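Local coordinates for nucleoporin NUP170 (Chaetomium thermophilum, PDB 5HAX), which is probably a scaffold component of the nuclear pore complex inner ring, with a beta-propeller domain followed by a helical C-terminal region, at residues V136-T140 with S141-L145; E228-R231 with G232-V235. All blocks are in the same frame, centred on the assembly; numbering follows the deposited sequence.

Contact 1: residues V136-T140 with S141-L145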
loop_
_atom_site.group_PDB
_atom_site.type_symbol
_atom_site.label_atom_id
_atom_site.label_comp_id
_atom_site.label_asym_id
_atom_site.label_seq_id
_atom_site.Cartn_x
_atom_site.Cartn_y
_atom_site.Cartn_z
ATOM N N VAL A 136 5.371 9.949 20.987
ATOM C CA VAL A 136 6.203 9.344 22.024
ATOM C C VAL A 136 7.614 9.895 21.870
ATOM O O VAL A 136 8.220 9.772 20.800
ATOM C CB VAL A 136 6.202 7.810 21.927
ATOM C CG1 VAL A 136 6.930 7.208 23.123
ATOM C CG2 VAL A 136 4.783 7.274 21.837
ATOM N N VAL A 137 8.137 10.494 22.938
ATOM C CA VAL A 137 9.474 11.083 22.952
ATOM C C VAL A 137 10.265 10.386 24.051
ATOM O O VAL A 137 9.947 10.529 25.239
ATOM C CB VAL A 137 9.435 12.599 23.182
ATOM C CG1 VAL A 137 10.847 13.170 23.223
ATOM C CG2 VAL A 137 8.611 13.282 22.098
ATOM N N ALA A 138 11.300 9.647 23.660
ATOM C CA ALA A 138 12.149 8.919 24.595
ATOM C C ALA A 138 13.475 9.648 24.764
ATOM O O ALA A 138 14.126 9.998 23.774
ATOM C CB ALA A 138 12.391 7.490 24.107
ATOM N N THR A 139 13.868 9.873 26.015
ATOM C CA THR A 139 15.163 10.448 26.354
ATOM C C THR A 139 15.968 9.431 27.160
ATOM O O THR A 139 15.515 8.317 27.429
ATOM C CB THR A 139 15.008 11.751 27.147
ATOM O OG1 THR A 139 14.568 11.459 28.481
ATOM C CG2 THR A 139 14.013 12.688 26.472
ATOM N N THR A 140 17.178 9.833 27.554
ATOM C CA THR A 140 18.009 8.976 28.392
ATOM C C THR A 140 17.489 8.877 29.819
ATOM O O THR A 140 18.017 8.074 30.594
ATOM C CB THR A 140 19.451 9.488 28.412
ATOM O OG1 THR A 140 19.477 10.852 28.845
ATOM C CG2 THR A 140 20.076 9.389 27.028
ATOM N N SER A 141 16.468 9.659 30.175
ATOM C CA SER A 141 15.924 9.690 31.526
ATOM C C SER A 141 14.459 9.286 31.615
ATOM O O SER A 141 14.040 8.791 32.663
ATOM C CB SER A 141 16.085 11.097 32.124
ATOM O OG SER A 141 15.659 11.134 33.474
ATOM N N GLU A 142 13.670 9.471 30.557
ATOM C CA GLU A 142 12.237 9.217 30.641
ATOM C C GLU A 142 11.651 9.100 29.240
ATOM O O GLU A 142 12.286 9.450 28.243
ATOM C CB GLU A 142 11.534 10.332 31.422
ATOM C CG GLU A 142 11.714 11.708 30.796
ATOM C CD GLU A 142 11.233 12.833 31.692
ATOM O OE1 GLU A 142 11.538 14.005 31.387
ATOM O OE2 GLU A 142 10.552 12.544 32.698
ATOM N N ILE A 143 10.417 8.595 29.187
ATOM C CA ILE A 143 9.595 8.598 27.981
ATOM C C ILE A 143 8.410 9.521 28.229
ATOM O O ILE A 143 7.794 9.483 29.301
ATOM C CB ILE A 143 9.106 7.187 27.595
ATOM C CG1 ILE A 143 10.291 6.256 27.318
ATOM C CG2 ILE A 143 8.208 7.261 26.364
ATOM C CD1 ILE A 143 10.821 5.550 28.548
ATOM N N ILE A 144 8.078 10.331 27.226
ATOM C CA ILE A 144 7.070 11.379 27.343
ATOM C C ILE A 144 6.021 11.161 26.260
ATOM O O ILE A 144 6.365 10.940 25.093
ATOM C CB ILE A 144 7.703 12.778 27.214
ATOM C CG1 ILE A 144 8.819 12.951 28.252
ATOM C CG2 ILE A 144 6.645 13.862 27.379
ATOM C CD1 ILE A 144 9.754 14.102 27.960
ATOM N N LEU A 145 4.750 11.225 26.649
ATOM C CA LEU A 145 3.632 11.125 25.720
ATOM C C LEU A 145 3.021 12.503 25.510
ATOM O O LEU A 145 2.764 13.226 26.477
ATOM C CB LEU A 145 2.565 10.163 26.243
ATOM C CG LEU A 145 3.020 8.752 26.611
ATOM C CD1 LEU A 145 1.827 7.937 27.085
ATOM C CD2 LEU A 145 3.711 8.076 25.436
HETATM O O HOH W 1 13.917 13.901 29.947
#
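Val137 and Ile144 form an antiparallel hydrogen-bonded pair in a tight hairpin, the Val137 N to Ile144 O bond measuring 2.8 Å and the return bond from Ile144 N to Val137 O 2.7 Å. Thr139 N closes the register on Glu142 O at 2.8 Å, and the chain reverses through Thr140 and Ser141. The Thr139 side chain braces this turn. Its first torsion (chi1 73°) sets OG1 between the backbone N and carbonyl carbon, where it faces the amides that follow. Thr139 OG1 accepts from Ser141 N at 3.1 Å, as in an ST turn, and from Glu142 N at 3.0 Å. The hairpin supplies the two middle strands of a four-stranded blade of the beta-propeller. A water bridges Thr139 OG1 and Glu142 OE1, donating to the carboxylate. A valine in place of Thr139 would probably leave both turn amides without this acceptor and break the water bridge. Val136, Ala138, Ile143 and Leu145 share one face. Val136 lies alongside Ile143, with Val136 CG1 tight against Ile143 CG2 at 3.5 Å, and Val136 CG2 meets Leu145 CD2 at 3.8 Å. This face packs on the next blade, through Ile187, Leu189, Ile200 and Tyr202.

Contact 2: residues E228-R231 with G232-V235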
loop_
_atom_site.group_PDB
_atom_site.type_symbol
_atom_site.label_atom_id
_atom_site.label_comp_id
_atom_site.label_asym_id
_atom_site.label_seq_id
_atom_site.Cartn_x
_atom_site.Cartn_y
_atom_site.Cartn_z
ATOM N N GLU A 228 23.893 -8.693 23.738
ATOM C CA GLU A 228 23.035 -8.724 22.562
ATOM C C GLU A 228 22.012 -7.608 22.714
ATOM O O GLU A 228 21.494 -7.400 23.812
ATOM C CB GLU A 228 22.330 -10.082 22.410
ATOM C CG GLU A 228 21.565 -10.240 21.100
ATOM C CD GLU A 228 20.787 -11.546 21.012
ATOM O OE1 GLU A 228 20.695 -12.268 22.026
ATOM O OE2 GLU A 228 20.264 -11.850 19.921
ATOM N N TRP A 229 21.734 -6.890 21.626
ATOM C CA TRP A 229 20.774 -5.793 21.651
ATOM C C TRP A 229 20.001 -5.781 20.336
ATOM O O TRP A 229 20.227 -6.613 19.452
ATOM C CB TRP A 229 21.471 -4.454 21.920
ATOM C CG TRP A 229 22.403 -3.999 20.834
ATOM C CD1 TRP A 229 22.078 -3.273 19.726
ATOM C CD2 TRP A 229 23.815 -4.227 20.763
ATOM N NE1 TRP A 229 23.198 -3.039 18.966
ATOM C CE2 TRP A 229 24.278 -3.616 19.580
ATOM C CE3 TRP A 229 24.733 -4.892 21.581
ATOM C CZ2 TRP A 229 25.617 -3.648 19.198
ATOM C CZ3 TRP A 229 26.062 -4.925 21.197
ATOM C CH2 TRP A 229 26.490 -4.307 20.018
ATOM N N LEU A 230 19.079 -4.828 20.205
ATOM C CA LEU A 230 18.135 -4.813 19.096
ATOM C C LEU A 230 18.568 -3.865 17.985
ATOM O O LEU A 230 19.217 -2.842 18.222
ATOM C CB LEU A 230 16.736 -4.420 19.577
ATOM C CG LEU A 230 16.060 -5.396 20.542
ATOM C CD1 LEU A 230 14.633 -4.956 20.806
ATOM C CD2 LEU A 230 16.086 -6.827 20.013
ATOM N N ARG A 231 18.193 -4.237 16.758
ATOM C CA ARG A 231 18.329 -3.399 15.577
ATOM C C ARG A 231 16.997 -2.846 15.084
ATOM O O ARG A 231 16.999 -1.932 14.254
ATOM C CB ARG A 231 18.990 -4.192 14.436
ATOM C CG ARG A 231 20.515 -4.119 14.380
ATOM C CD ARG A 231 21.059 -5.136 13.380
ATOM N NE ARG A 231 22.022 -4.568 12.437
ATOM C CZ ARG A 231 21.701 -3.747 11.441
ATOM N NH1 ARG A 231 22.644 -3.288 10.627
ATOM N NH2 ARG A 231 20.440 -3.373 11.261
ATOM N N GLY A 232 15.871 -3.372 15.559
ATOM C CA GLY A 232 14.576 -2.858 15.144
ATOM C C GLY A 232 13.441 -3.648 15.764
ATOM O O GLY A 232 13.615 -4.792 16.204
ATOM N N LEU A 233 12.274 -3.000 15.798
ATOM C CA LEU A 233 11.012 -3.596 16.219
ATOM C C LEU A 233 9.992 -3.462 15.095
ATOM O O LEU A 233 9.981 -2.463 14.373
ATOM C CB LEU A 233 10.452 -2.918 17.485
ATOM C CG LEU A 233 11.096 -3.200 18.844
ATOM C CD1 LEU A 233 10.310 -2.486 19.932
ATOM C CD2 LEU A 233 11.156 -4.690 19.129
ATOM N N TYR A 234 9.123 -4.469 14.958
ATOM C CA TYR A 234 8.179 -4.531 13.842
ATOM C C TYR A 234 6.857 -5.141 14.296
ATOM O O TYR A 234 6.848 -6.182 14.958
ATOM C CB TYR A 234 8.770 -5.349 12.685
ATOM C CG TYR A 234 10.223 -5.027 12.392
ATOM C CD1 TYR A 234 11.244 -5.646 13.100
ATOM C CD2 TYR A 234 10.571 -4.104 11.414
ATOM C CE1 TYR A 234 12.568 -5.355 12.844
ATOM C CE2 TYR A 234 11.894 -3.807 11.150
ATOM C CZ TYR A 234 12.889 -4.438 11.869
ATOM O OH TYR A 234 14.209 -4.155 11.619
ATOM N N VAL A 235 5.746 -4.507 13.911
ATOM C CA VAL A 235 4.402 -4.893 14.344
ATOM C C VAL A 235 3.633 -5.467 13.160
ATOM O O VAL A 235 3.772 -4.994 12.026
ATOM C CB VAL A 235 3.640 -3.689 14.938
ATOM C CG1 VAL A 235 2.190 -4.064 15.256
ATOM C CG2 VAL A 235 4.342 -3.166 16.178
#
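Leu230 and Leu233 make a local apolar contact across a classic beta bulge, at the start of the first strand of a propeller blade. The bulge is formed by Arg231 and Gly232. Both face Leu245 on strand 241-246, the hairpin partner of this strand, and both share backbone hydrogen bonds with it. In a regular strand, residues three apart lie on opposite faces. The extra residue at the bulge changes this phase, and the chain turns a corner at Arg231. Leu230 and Leu233 can therefore meet. Their side chains cross obliquely, and the touch is between two methyls, Leu230 CD1 and Leu233 CD2, 3.9 Å apart. Each leucine has CG anti to the carbonyl carbon (chi1 -65° for Leu230 and -74° for Leu233), and this helps bring Leu230 CD1 and the CD2 branch of Leu233 together. Both also rest on Ser244 and on strand 178-181 of the preceding blade, Leu230 on Phe178 and Leu233 on Val180. The Leu230 backbone is hydrogen-bonded to Gly191 of that same blade. Arg231 and Tyr234 reach strand 293-298 of the following blade. The Tyr234 hydroxyl comes back toward the bulge, with Tyr234 OH 3.8 Å from Gly232 CA. No hydrogen bond links 228-231 with 232-235. Direct contact between their side chains is apolar, which suggests that the bulge is held mainly by backbone bonds to strand 241-246 and by packing between blades, with the methyl contact adding only apolar burial.

Contact 1 and contact 2 belong to different blades of the same propeller domain, with centres 18 Å apart and no direct touch. The blade between them is common ground. Contact 1 packs on its strands 187-190 and 198-202, and contact 2 on strand 178-181. Both are largely buried, though each has a more open part: the turn at Thr140 and Ser141 in contact 1, and Arg231 in contact 2. Contact 1 pairs two neighbouring strands, so its chemistry is mainly backbone and hydroxyl hydrogen bonding backed by aliphatic packing. Contact 2 lies within one edge strand of its blade, and its apolar side-chain touch is a methyl contact that spans the bulge.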